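Local structure of 3-keto-5-aminohexanoate cleavage protein (3LOT) at residues L197-I202 against R225-E230; D215-K220 against V251-D256; E66-I71 against N84-G89; V103-K108 against S161-E166. The protein probably cleaves 3-keto-5-aminohexanoate or a related beta-keto acid with the help of a bound zinc ion. All blocks are in the same frame, centred on the assembly; numbering follows the deposited sequence. Where two conformers were deposited one is given.

Overall arrangement
Contact 3 comes first along the chain. It closes the short loop from helix 65-78 to the end of strand 82-85, beside the zinc site. Contact 4 follows in series and pairs helix 103-107 with helix 154-166. The two touch where Val-85 meets Val-103 and Thr-87 meets Val-104. Contact 1 opens later, between strand 197-203 and the end of helix 213-226. Contact 2 crosses it, since its first segment lies inside the loop of contact 1 and its second beyond. These two share helix 213-226 and are joined by the Arg-198 to Asp-256 salt bridge. Contacts 1 and 3 reach the same sheet from opposite sides of the chain's centre.

Contact 1 (L197-I202 against R225-E230)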
# COMPACT_ATOMS: atom_id res chain seq x y z
N LEU D 197 -2.37 20.87 -11.89
CA LEU D 197 -1.35 20.22 -12.66
C LEU D 197 -1.98 19.09 -13.48
O LEU D 197 -3.02 18.54 -13.12
CB LEU D 197 -0.28 19.65 -11.74
CG LEU D 197 0.32 20.59 -10.67
CD1 LEU D 197 1.35 19.80 -9.89
CD2 LEU D 197 0.94 21.84 -11.26
N ARG D 198 -1.34 18.79 -14.59
CA ARG D 198 -1.67 17.63 -15.39
C ARG D 198 -0.50 16.68 -15.36
O ARG D 198 0.55 17.00 -15.89
CB ARG D 198 -1.98 18.06 -16.82
CG ARG D 198 -2.34 16.92 -17.78
CD ARG D 198 -3.48 16.09 -17.31
NE ARG D 198 -3.93 15.19 -18.37
CZ ARG D 198 -4.98 14.36 -18.29
NH1 ARG D 198 -5.71 14.34 -17.21
NH2 ARG D 198 -5.30 13.56 -19.31
N LEU D 199 -0.69 15.50 -14.79
CA LEU D 199 0.37 14.49 -14.68
C LEU D 199 0.08 13.29 -15.57
O LEU D 199 -1.06 12.87 -15.73
CB LEU D 199 0.54 13.93 -13.23
CG LEU D 199 0.68 14.79 -11.95
CD1 LEU D 199 1.56 14.09 -10.87
CD2 LEU D 199 1.20 16.14 -12.22
N GLN D 200 1.12 12.68 -16.08
CA GLN D 200 0.98 11.43 -16.75
C GLN D 200 1.96 10.42 -16.15
O GLN D 200 3.16 10.69 -16.01
CB GLN D 200 1.22 11.64 -18.21
CG GLN D 200 1.10 10.39 -19.07
CD GLN D 200 0.40 10.72 -20.34
OE1 GLN D 200 -0.71 10.28 -20.58
NE2 GLN D 200 1.02 11.58 -21.14
N PHE D 201 1.44 9.29 -15.76
CA PHE D 201 2.22 8.28 -15.11
C PHE D 201 2.61 7.28 -16.20
O PHE D 201 1.72 6.81 -16.91
CB PHE D 201 1.38 7.58 -14.06
CG PHE D 201 0.85 8.49 -12.97
CD1 PHE D 201 1.57 9.55 -12.49
CD2 PHE D 201 -0.37 8.20 -12.36
CE1 PHE D 201 1.08 10.32 -11.44
CE2 PHE D 201 -0.85 8.99 -11.33
CZ PHE D 201 -0.13 10.05 -10.88
N ILE D 202 3.91 7.03 -16.39
CA ILE D 202 4.41 6.17 -17.47
C ILE D 202 5.08 4.92 -16.88
O ILE D 202 6.07 5.00 -16.13
CB ILE D 202 5.36 6.90 -18.40
CG1 ILE D 202 4.67 8.21 -18.92
CG2 ILE D 202 5.77 6.00 -19.59
CD1 ILE D 202 5.34 8.87 -20.14
N ARG D 225 -0.95 12.55 -2.01
CA ARG D 225 -0.45 12.93 -0.71
C ARG D 225 0.53 14.10 -0.76
O ARG D 225 0.62 14.85 0.19
CB ARG D 225 0.22 11.74 -0.05
CG ARG D 225 0.58 11.95 1.38
CD ARG D 225 1.24 10.69 1.93
NE ARG D 225 2.39 10.28 1.13
CZ ARG D 225 3.64 10.77 1.29
NH1 ARG D 225 3.91 11.72 2.20
NH2 ARG D 225 4.62 10.32 0.52
N LEU D 226 1.32 14.20 -1.83
CA LEU D 226 2.27 15.35 -1.99
C LEU D 226 1.63 16.58 -2.59
O LEU D 226 1.98 17.68 -2.20
CB LEU D 226 3.46 14.96 -2.84
CG LEU D 226 4.27 13.77 -2.34
CD1 LEU D 226 5.49 13.58 -3.27
CD2 LEU D 226 4.76 14.00 -0.88
N ILE D 227 0.69 16.40 -3.51
CA ILE D 227 0.18 17.49 -4.38
C ILE D 227 -1.22 17.90 -3.94
O ILE D 227 -1.49 19.08 -3.79
CB ILE D 227 0.24 17.08 -5.88
CG1 ILE D 227 1.73 16.99 -6.30
CG2 ILE D 227 -0.59 18.03 -6.75
CD1 ILE D 227 2.00 16.15 -7.55
N GLY D 228 -2.02 16.90 -3.59
CA GLY D 228 -3.38 17.05 -3.15
C GLY D 228 -4.31 16.74 -4.29
O GLY D 228 -4.15 17.29 -5.39
N ARG D 229 -5.29 15.89 -4.02
CA ARG D 229 -6.25 15.45 -5.03
C ARG D 229 -6.88 16.61 -5.80
O ARG D 229 -7.05 16.55 -7.02
CB ARG D 229 -7.37 14.68 -4.36
CG ARG D 229 -6.97 13.34 -3.74
CD ARG D 229 -8.14 12.81 -2.89
NE ARG D 229 -8.09 11.36 -2.61
CZ ARG D 229 -7.33 10.77 -1.67
NH1 ARG D 229 -6.49 11.47 -0.90
NH2 ARG D 229 -7.40 9.43 -1.50
N GLU D 230 -7.22 17.68 -5.09
CA GLU D 230 -7.94 18.80 -5.68
C GLU D 230 -7.00 19.60 -6.61
O GLU D 230 -7.48 20.39 -7.41
CB GLU D 230 -8.61 19.67 -4.58
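Leu-197 and Leu-199, which both touch Ile-227, flank Arg-198, whose NH1 is gripped by two groups: the carboxylate of Asp-256 at OD2 in a salt bridge, and OG1 of Thr-233. The contact with 225-230 is wholly apolar and belongs to the two leucines. In strand 197-202 these alternate residues turn their side chains toward the other segment. Ile-227 answers with both branches. Its CG2 meets CD1 of Leu-197 at 4.1 Å, and the two side chains cross obliquely. Its CD1 meets CD1 of Leu-199 at 3.9 Å, tip to tip. The split follows from the first torsion: CG1 is set anti to the carbonyl carbon (chi1 -68°) and CG2 anti to the backbone N, and the two methyls reach different leucines. Just after Ile-227 the chain leaves helical geometry at Gly-228, with a positive phi of 101°. All three touching residues are buried. Strand 197-203, helix 213-226 and strand 232-238 form a beta-alpha-beta unit, and the contact ties the first strand to the end of the helix. Tyr-232 packs on all three touching residues. Ala-223 of helix 213-226 touches Leu-199, Leu-173 of strand 170-175 touches both leucines, and Thr-184 of helix 178-189 lies against Ile-227.

Contact 2 (D215-K220 against V251-D256)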
# COMPACT_ATOMS: atom_id res chain seq x y z
N ASP D 215 2.52 -0.61 -8.55
CA ASP D 215 3.22 0.57 -9.01
C ASP D 215 2.27 1.68 -9.42
O ASP D 215 2.48 2.85 -9.12
CB ASP D 215 4.11 0.26 -10.23
CG ASP D 215 5.22 -0.75 -9.95
OD1 ASP D 215 5.80 -0.82 -8.83
OD2 ASP D 215 5.51 -1.50 -10.91
N VAL D 216 1.22 1.32 -10.16
CA VAL D 216 0.24 2.31 -10.58
C VAL D 216 -0.43 2.94 -9.33
O VAL D 216 -0.47 4.16 -9.18
CB VAL D 216 -0.80 1.70 -11.55
CG1 VAL D 216 -1.89 2.74 -11.85
CG2 VAL D 216 -0.07 1.20 -12.81
N LEU D 217 -0.88 2.10 -8.42
CA LEU D 217 -1.57 2.61 -7.24
C LEU D 217 -0.68 3.53 -6.42
O LEU D 217 -1.12 4.62 -5.99
CB LEU D 217 -2.13 1.49 -6.38
CG LEU D 217 -3.05 1.97 -5.25
CD1 LEU D 217 -4.36 2.68 -5.78
CD2 LEU D 217 -3.37 0.76 -4.39
N PHE D 218 0.58 3.10 -6.24
CA PHE D 218 1.52 3.87 -5.44
C PHE D 218 1.85 5.23 -6.07
O PHE D 218 1.96 6.21 -5.35
CB PHE D 218 2.77 3.04 -5.09
CG PHE D 218 3.52 3.59 -3.93
CD1 PHE D 218 3.05 3.43 -2.65
CD2 PHE D 218 4.67 4.34 -4.12
CE1 PHE D 218 3.72 3.97 -1.57
CE2 PHE D 218 5.33 4.91 -3.05
CZ PHE D 218 4.87 4.72 -1.77
N MSE D 219 1.96 5.30 -7.41
CA MSE D 219 2.20 6.55 -8.11
C MSE D 219 1.06 7.51 -7.79
O MSE D 219 1.29 8.63 -7.36
CB MSE D 219 2.32 6.35 -9.64
CG MSE D 219 3.53 5.59 -10.12
SE MSE D 219 5.10 6.72 -10.30
CE MSE D 219 4.77 7.51 -12.08
N LYS D 220 -0.18 7.06 -7.98
CA LYS D 220 -1.32 7.95 -7.83
C LYS D 220 -1.45 8.41 -6.39
O LYS D 220 -1.69 9.58 -6.13
CB LYS D 220 -2.62 7.27 -8.35
CG LYS D 220 -3.89 8.17 -8.27
CD LYS D 220 -4.69 7.96 -7.04
CE LYS D 220 -6.02 8.77 -7.10
NZ LYS D 220 -6.87 8.52 -5.92
N VAL D 251 -8.70 3.97 -15.65
CA VAL D 251 -10.10 4.39 -15.75
C VAL D 251 -10.90 3.98 -14.52
O VAL D 251 -11.72 4.75 -14.02
CB VAL D 251 -10.76 3.90 -17.06
CG1 VAL D 251 -12.28 4.15 -17.06
CG2 VAL D 251 -10.13 4.64 -18.24
N ILE D 252 -10.65 2.77 -14.01
CA ILE D 252 -11.34 2.29 -12.84
C ILE D 252 -10.99 3.22 -11.64
O ILE D 252 -11.82 3.48 -10.76
CB ILE D 252 -10.97 0.81 -12.56
CG1 ILE D 252 -11.62 -0.11 -13.60
CG2 ILE D 252 -11.39 0.37 -11.13
CD1 ILE D 252 -11.01 -1.46 -13.67
N MSE D 253 -9.76 3.71 -11.62
CA MSE D 253 -9.28 4.56 -10.53
C MSE D 253 -9.66 6.01 -10.75
O MSE D 253 -9.26 6.86 -9.99
CB MSE D 253 -7.76 4.48 -10.41
CG MSE D 253 -7.22 3.12 -9.99
SE MSE D 253 -5.33 2.93 -10.17
CE MSE D 253 -4.74 4.48 -9.15
N GLY D 254 -10.38 6.32 -11.80
CA GLY D 254 -10.85 7.69 -12.00
C GLY D 254 -9.89 8.52 -12.84
O GLY D 254 -10.15 9.70 -13.04
N GLY D 255 -8.84 7.90 -13.37
CA GLY D 255 -7.90 8.54 -14.26
C GLY D 255 -8.28 8.54 -15.75
O GLY D 255 -9.26 7.93 -16.18
N ASP D 256 -7.46 9.24 -16.51
CA ASP D 256 -7.50 9.24 -17.95
C ASP D 256 -6.48 8.25 -18.49
O ASP D 256 -5.62 7.74 -17.75
CB ASP D 256 -7.26 10.66 -18.48
CG ASP D 256 -8.35 11.63 -18.05
OD1 ASP D 256 -9.53 11.24 -18.09
OD2 ASP D 256 -8.03 12.77 -17.66
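Leu-217 and Met-253 bring the two backbones nearest, with their CA atoms 8.6 Å apart. Residues 215-220 are all helical and lie within helix 213-226. Residues 251-252 end helix 243-252, and the chain turns at Gly-254 in a Schellman motif. Gly-254 has a positive phi of 92°, and its N bonds to Val-251 O at 3.0 Å. Met-253, at this turn, is selenomethionine and takes part in every contact between the segments. Its selenium SE lies 3.8 Å from Val-216 CG1. Its methyl CE then bends away at the last torsion (chi3 54°) and lies 3.8 Å from Leu-217 CD1. The same methyl comes within 3.6 Å of Lys-220 CB. Lys-220 and Met-253 run alongside each other in opposite directions. CG and CD of the lysine follow CB past the methyl. Lys-220 NZ lies past the methyl and forms a salt bridge with Asp-224. Trp-234 of strand 232-238 touches Met-253 and Lys-220. A neighbouring subunit also comes close: its Leu-217 packs on Leu-217 and its Val-213 on Met-253. The joint between the segments is therefore made by van der Waals contact. The lysine gives it its aliphatic part, while its charged end pairs with Asp-224.

Contact 3 (E66-I71 against N84-G89); sequences EVFRYI and NVTTGG
The ring of Phe-68 overlaps the side chain of Val-85, with Phe-68 CE1 3.5 Å from Val-85 CG1. CD1 of Phe-68 lies 3.7 Å from the same methyl. Val-85 was modelled in two conformers, and the closeness of this approach is uncertain to that extent. Thr-86 meets the ring differently. Its methyl CG2 comes to the edge, near the ring plane, and lies 3.8 Å from Phe-68 CZ. The two side chains cross at about a right angle. In Thr-86, OG1 is turned anti to the backbone N (chi1 -170°), which sends the hydroxyl away from the ring and the methyl to it. Thr-86 OG1 accepts a hydrogen bond of 2.8 Å from Gly-88 N. A second bond, from Gly-89 N to Thr-86 OG1, measures 2.9 Å and is straighter (167° against 139°). This is an ST turn and ST motif, which ties down the chain just after strand 82-85. OG1 also bonds to an unidentified bound molecule.

Within helix 65-78, Arg-69 NE and Glu-66 OE1 form a salt bridge of 2.7 Å. The carboxylate uses its syn lone pair, and it lies almost in the guanidinium plane. Val-103 and Leu-107 of helix 103-107 both touch Phe-68.

Asn-84 OD1 bonds to ND1 of the zinc ligand His-50, a second-shell link. The Thr-86 side chain lies about 4 Å from the zinc ion. A loop at the C-terminal end of a parallel strand, beside the metal, is the usual place for an active site in a TIM barrel.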
# COMPACT_ATOMS: atom_id res chain seq x y z
N GLU D 66 10.27 22.64 -38.13
CA GLU D 66 9.52 22.75 -39.38
C GLU D 66 8.72 21.50 -39.72
O GLU D 66 7.63 21.62 -40.33
CB GLU D 66 10.39 23.17 -40.55
CG GLU D 66 10.84 24.67 -40.46
CD GLU D 66 10.02 25.58 -39.50
OE1 GLU D 66 8.76 25.68 -39.62
OE2 GLU D 66 10.67 26.24 -38.63
N VAL D 67 9.21 20.35 -39.28
CA VAL D 67 8.47 19.10 -39.46
C VAL D 67 7.29 19.05 -38.49
O VAL D 67 6.14 18.76 -38.85
CB VAL D 67 9.40 17.85 -39.32
CG1 VAL D 67 8.61 16.54 -39.49
CG2 VAL D 67 10.57 17.93 -40.38
N PHE D 68 7.57 19.35 -37.23
CA PHE D 68 6.44 19.65 -36.33
C PHE D 68 5.43 20.64 -36.88
O PHE D 68 4.22 20.43 -36.75
CB PHE D 68 6.94 20.18 -34.99
CG PHE D 68 7.39 19.11 -34.07
CD1 PHE D 68 6.45 18.34 -33.39
CD2 PHE D 68 8.74 18.88 -33.86
CE1 PHE D 68 6.84 17.36 -32.50
CE2 PHE D 68 9.15 17.91 -32.99
CZ PHE D 68 8.19 17.13 -32.29
N ARG D 69 5.91 21.74 -37.44
CA ARG D 69 5.00 22.80 -37.88
C ARG D 69 4.08 22.24 -38.97
O ARG D 69 2.85 22.46 -38.92
CB ARG D 69 5.72 24.05 -38.34
CG ARG D 69 4.74 25.21 -38.56
CD ARG D 69 5.39 26.44 -39.07
NE ARG D 69 6.64 26.78 -38.39
CZ ARG D 69 6.73 27.43 -37.24
NH1 ARG D 69 5.64 27.80 -36.56
NH2 ARG D 69 7.94 27.70 -36.74
N TYR D 70 4.67 21.50 -39.90
CA TYR D 70 3.90 20.88 -40.96
C TYR D 70 2.86 19.91 -40.43
O TYR D 70 1.69 20.01 -40.79
CB TYR D 70 4.83 20.20 -41.98
CG TYR D 70 4.12 19.47 -43.06
CD1 TYR D 70 3.72 20.11 -44.25
CD2 TYR D 70 3.83 18.12 -42.92
CE1 TYR D 70 3.05 19.41 -45.26
CE2 TYR D 70 3.17 17.42 -43.88
CZ TYR D 70 2.76 18.05 -45.05
OH TYR D 70 2.12 17.30 -46.01
N ILE D 71 3.29 18.96 -39.59
CA ILE D 71 2.40 17.94 -39.04
C ILE D 71 1.22 18.56 -38.27
O ILE D 71 0.05 18.24 -38.50
CB ILE D 71 3.15 16.99 -38.09
CG1 ILE D 71 4.20 16.21 -38.87
CG2 ILE D 71 2.19 16.03 -37.42
CD1 ILE D 71 5.10 15.35 -38.03
N ASN D 84 -1.06 17.68 -28.73
CA ASN D 84 -0.05 17.68 -27.66
C ASN D 84 1.30 17.35 -28.30
O ASN D 84 1.46 16.27 -28.87
CB ASN D 84 -0.44 16.59 -26.65
CG ASN D 84 0.56 16.42 -25.48
OD1 ASN D 84 1.76 16.47 -25.68
ND2 ASN D 84 0.04 16.14 -24.26
N VAL D 85 2.27 18.25 -28.14
CA VAL D 85 3.60 18.11 -28.74
C VAL D 85 4.64 17.62 -27.71
O VAL D 85 4.63 18.04 -26.56
CB VAL D 85 4.03 19.47 -29.31
CG1 VAL D 85 5.34 19.35 -30.03
CG2 VAL D 85 2.94 19.98 -30.23
N THR D 86 5.55 16.75 -28.12
CA THR D 86 6.61 16.32 -27.24
C THR D 86 7.71 17.37 -27.16
O THR D 86 8.01 18.08 -28.11
CB THR D 86 7.23 15.02 -27.70
OG1 THR D 86 8.11 14.54 -26.68
CG2 THR D 86 8.03 15.25 -29.00
N THR D 87 8.26 17.51 -25.97
CA THR D 87 9.56 18.12 -25.77
C THR D 87 10.52 17.08 -25.22
O THR D 87 11.65 17.43 -24.87
CB THR D 87 9.53 19.34 -24.79
OG1 THR D 87 9.29 18.88 -23.45
CG2 THR D 87 8.46 20.32 -25.17
N GLY D 88 10.08 15.82 -25.13
CA GLY D 88 10.93 14.69 -24.68
C GLY D 88 11.63 14.00 -25.85
O GLY D 88 12.77 13.53 -25.73
N GLY D 89 10.93 13.94 -27.00
CA GLY D 89 11.50 13.45 -28.26
C GLY D 89 12.89 13.97 -28.56
O GLY D 89 13.09 15.16 -28.64

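Contact 4 (V103-K108 against S161-E166)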
# COMPACT_ATOMS: atom_id res chain seq x y z
N VAL D 103 10.26 23.72 -29.85
CA VAL D 103 8.96 23.54 -30.45
C VAL D 103 7.90 24.39 -29.74
O VAL D 103 6.96 24.81 -30.40
CB VAL D 103 8.56 22.02 -30.48
CG1 VAL D 103 8.16 21.50 -29.10
CG2 VAL D 103 7.46 21.79 -31.46
N VAL D 104 8.09 24.71 -28.45
CA VAL D 104 7.05 25.41 -27.67
C VAL D 104 6.94 26.90 -28.07
O VAL D 104 5.84 27.35 -28.38
CB VAL D 104 7.16 25.13 -26.15
CG1 VAL D 104 6.18 25.98 -25.34
CG2 VAL D 104 6.90 23.61 -25.87
N PRO D 105 8.06 27.62 -28.18
CA PRO D 105 7.97 28.99 -28.67
C PRO D 105 7.71 29.09 -30.18
O PRO D 105 7.05 30.04 -30.63
CB PRO D 105 9.34 29.57 -28.31
CG PRO D 105 10.21 28.38 -28.09
CD PRO D 105 9.32 27.41 -27.45
N ALA D 106 8.18 28.12 -30.94
CA ALA D 106 7.88 28.07 -32.38
C ALA D 106 6.39 27.85 -32.67
O ALA D 106 5.78 28.57 -33.48
CB ALA D 106 8.74 27.03 -33.07
N LEU D 107 5.81 26.84 -32.03
CA LEU D 107 4.42 26.44 -32.31
C LEU D 107 3.38 26.95 -31.32
O LEU D 107 2.20 26.98 -31.65
CB LEU D 107 4.29 24.90 -32.45
CG LEU D 107 4.64 24.25 -33.80
CD1 LEU D 107 6.04 24.50 -34.15
CD2 LEU D 107 4.35 22.77 -33.77
N LYS D 108 3.79 27.34 -30.13
CA LYS D 108 2.86 27.72 -29.05
C LYS D 108 1.65 26.80 -28.96
O LYS D 108 0.51 27.22 -29.12
CB LYS D 108 2.42 29.18 -29.23
CG LYS D 108 3.57 30.15 -29.30
CD LYS D 108 3.06 31.55 -29.59
CE LYS D 108 4.00 32.62 -29.16
NZ LYS D 108 5.38 32.40 -29.67
N SER D 161 9.58 25.55 -17.27
CA SER D 161 8.36 26.06 -16.69
C SER D 161 8.11 27.48 -17.21
O SER D 161 6.98 27.82 -17.55
CB SER D 161 8.41 26.02 -15.16
OG SER D 161 9.12 27.14 -14.61
N ARG D 162 9.17 28.28 -17.34
CA ARG D 162 9.03 29.62 -17.86
C ARG D 162 8.68 29.70 -19.32
O ARG D 162 7.84 30.50 -19.71
CB ARG D 162 10.31 30.41 -17.64
CG ARG D 162 10.52 30.81 -16.18
CD ARG D 162 11.71 31.79 -16.06
NE ARG D 162 13.00 31.08 -16.05
CZ ARG D 162 13.50 30.42 -14.99
NH1 ARG D 162 12.84 30.39 -13.82
NH2 ARG D 162 14.68 29.78 -15.10
N ILE D 163 9.32 28.87 -20.13
CA ILE D 163 9.02 28.77 -21.54
C ILE D 163 7.54 28.42 -21.79
O ILE D 163 6.88 29.02 -22.66
CB ILE D 163 9.95 27.74 -22.24
CG1 ILE D 163 11.36 28.31 -22.36
CG2 ILE D 163 9.42 27.42 -23.63
CD1 ILE D 163 12.44 27.25 -22.53
N PHE D 164 7.00 27.48 -21.01
CA PHE D 164 5.59 27.09 -21.18
C PHE D 164 4.68 28.25 -20.84
O PHE D 164 3.74 28.55 -21.57
CB PHE D 164 5.24 25.85 -20.34
CG PHE D 164 5.59 24.55 -21.00
CD1 PHE D 164 6.89 24.31 -21.45
CD2 PHE D 164 4.62 23.55 -21.17
CE1 PHE D 164 7.23 23.05 -22.06
CE2 PHE D 164 4.95 22.33 -21.77
CZ PHE D 164 6.26 22.09 -22.22
N LYS D 165 4.96 28.93 -19.73
CA LYS D 165 4.14 30.09 -19.35
C LYS D 165 4.19 31.20 -20.40
O LYS D 165 3.19 31.82 -20.69
CB LYS D 165 4.62 30.63 -18.00
CG LYS D 165 4.13 29.83 -16.82
CD LYS D 165 4.83 30.25 -15.56
CE LYS D 165 4.37 29.40 -14.38
NZ LYS D 165 5.09 29.79 -13.15
N GLU D 166 5.37 31.47 -20.93
CA GLU D 166 5.55 32.53 -21.95
C GLU D 166 4.73 32.32 -23.22
O GLU D 166 4.32 33.25 -23.87
CB GLU D 166 7.01 32.57 -22.36
CG GLU D 166 7.90 33.19 -21.33
CD GLU D 166 9.38 32.93 -21.57
OE1 GLU D 166 9.71 32.35 -22.63
OE2 GLU D 166 10.22 33.32 -20.70
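Val-104 and Ile-163 face each other at the centre of the contact, with Val-104 CG1 3.9 Å from Ile-163 CG2. The same isoleucine methyl also touches Pro-105 CD, at 3.8 Å. It thus lies against two consecutive residues of helix 103-107. The second branch of Val-104 turns elsewhere: its CG2 lies 3.9 Å from Phe-164 CE1. The valine and the phenylalanine cross at about a right angle, and Val-104 CG1 stands over one face of the ring, 4.3 Å above its plane and offset toward the rim. The valine divides its methyls in this way because CG1 is anti to the backbone N (chi1 174°) while CG2 is anti to the carbonyl carbon. CB of Phe-164 points away from the other helix, but the end of the ring swings back to it.

The backbones that carry these groups run nearly parallel. The axes of 103-107 and 161-166 come within 9.3 Å, and their N-to-C directions differ by 9°. Further out, Phe-114 of strand 111-115 meets the ring of Phe-164 edge-to-face. Ala-112 of the same strand touches both Val-104 and Phe-164, which places the two helices against the barrel sheet.

Polar groups link the C-terminal ends. Lys-108 NZ donates to Pro-105 O at 3.0 Å, in the carbonyl plane and on a lone pair. The same nitrogen bonds to Asn-167 OD1, and Asn-167 ND2 bonds to Ile-163 O. The chemistry is thus split: between the segments hydrocarbon meets hydrocarbon, and the lysine and asparagine join the two helix ends by hydrogen bonds.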